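Local coordinates for conserved hypothetical protein (Agrobacterium tumefaciens, PDB 2FEX) that is of unknown function but belongs to the DJ-1/PfpI superfamily and forms a two-chain assembly, at residues A157-S160 and F161-I165. Sequence-based numbering, arbitrary orientation.
Sequences APVS and FAVEI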
# COMPACT_ATOMS: atom_id res chain seq x y z
N ALA A 157 -9.50 5.29 4.14
CA ALA A 157 -9.26 6.56 3.42
C ALA A 157 -7.75 6.82 3.20
O ALA A 157 -7.27 7.92 3.53
CB ALA A 157 -9.88 7.74 4.20
N PRO A 158 -7.03 5.85 2.61
CA PRO A 158 -5.60 6.09 2.43
C PRO A 158 -5.27 7.23 1.47
O PRO A 158 -4.22 7.87 1.60
CB PRO A 158 -5.08 4.74 1.89
CG PRO A 158 -6.27 4.12 1.15
CD PRO A 158 -7.45 4.54 2.04
N VAL A 159 -6.14 7.46 0.47
CA VAL A 159 -5.83 8.49 -0.53
C VAL A 159 -5.94 9.88 0.09
O VAL A 159 -5.03 10.68 -0.03
CB VAL A 159 -6.69 8.35 -1.78
CG1 VAL A 159 -6.24 9.44 -2.79
CG2 VAL A 159 -6.51 6.91 -2.33
N SER A 160 -7.07 10.19 0.74
CA SER A 160 -7.24 11.51 1.30
C SER A 160 -6.27 11.73 2.50
O SER A 160 -5.87 12.86 2.75
CB SER A 160 -8.68 11.80 1.70
OG SER A 160 -9.17 10.82 2.60
N PHE A 161 -5.90 10.64 3.15
CA PHE A 161 -4.86 10.73 4.21
C PHE A 161 -3.57 11.29 3.57
O PHE A 161 -2.98 12.28 4.07
CB PHE A 161 -4.61 9.34 4.79
CG PHE A 161 -3.69 9.33 6.01
CD1 PHE A 161 -3.99 10.07 7.15
CD2 PHE A 161 -2.54 8.52 5.98
CE1 PHE A 161 -3.16 9.96 8.32
CE2 PHE A 161 -1.69 8.40 7.15
CZ PHE A 161 -1.99 9.17 8.29
N ALA A 162 -3.17 10.69 2.44
CA ALA A 162 -1.96 11.15 1.77
C ALA A 162 -2.08 12.61 1.30
O ALA A 162 -1.14 13.41 1.49
CB ALA A 162 -1.59 10.24 0.61
N VAL A 163 -3.22 12.94 0.72
CA VAL A 163 -3.41 14.29 0.14
C VAL A 163 -3.34 15.31 1.31
O VAL A 163 -2.69 16.35 1.17
CB VAL A 163 -4.77 14.39 -0.55
CG1 VAL A 163 -5.15 15.86 -0.80
CG2 VAL A 163 -4.78 13.50 -1.82
N GLU A 164 -3.98 15.01 2.45
CA GLU A 164 -4.01 16.01 3.55
C GLU A 164 -2.61 16.20 4.17
O GLU A 164 -2.26 17.31 4.58
CB GLU A 164 -5.03 15.65 4.63
CG GLU A 164 -6.48 15.73 4.16
CD GLU A 164 -6.93 17.17 3.79
OE1 GLU A 164 -6.24 18.19 4.10
OE2 GLU A 164 -8.01 17.27 3.17
N ILE A 165 -1.80 15.12 4.20
CA ILE A 165 -0.43 15.23 4.71
C ILE A 165 0.36 16.12 3.77
O ILE A 165 1.05 17.08 4.22
CB ILE A 165 0.23 13.84 4.80
CG1 ILE A 165 -0.47 13.09 5.97
CG2 ILE A 165 1.75 13.92 5.01
CD1 ILE A 165 -0.24 11.58 6.00
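S160 and F161 are neighbours in the first turns of helix 158-168 and bury the most surface here, while four backbone bonds join the two segments. The helix packs against the mixed, largely parallel sheet of the DJ-1/PfpI fold. A157 is its N-cap residue, and the A157 carbonyl O accepts the first helical bond, from F161 N at 3.1 Å. The next three i to i+4 bonds follow in step. A162 N reaches P158 O from above the carbonyl plane. V163 N meets V159 O in that group's plane, at 3.0 Å. E164 N closes on S160 O at 2.9 Å, with an N-H...O angle of 158°.

S160 OG is directed back along the helix and lies 3.5 Å from A157 CB. A chi1 of 56° keeps OG close to its own main chain on both sides. There it is hydrogen-bonded to A144 N, which ties the helix to a nearby loop. The backbone N atoms of V159 and S160 are both bound by the carboxylate of E186 from the second subunit. Acceptors from another chain thus serve N-H groups of the first turn, and the negative charge there would probably interact favourably with the helix dipole.

The F161 ring lies against A98 and I100 of strand 96-100 and V151 and A153 of strand 150-153. CG anti to the backbone N (chi1 -173°) carries it off the helix. It also touches residues of a possible nucleophile elbow, a feature consistent with this superfamily. One turn on, I165 CD1 lies over the centre of one ring face, 3.6 Å above its plane. On another side of the helix, V163 CG2 packs 3.3 Å from V159 O. The methyl pair there is more distant, with V159 CG1 4.4 Å from V163 CG2.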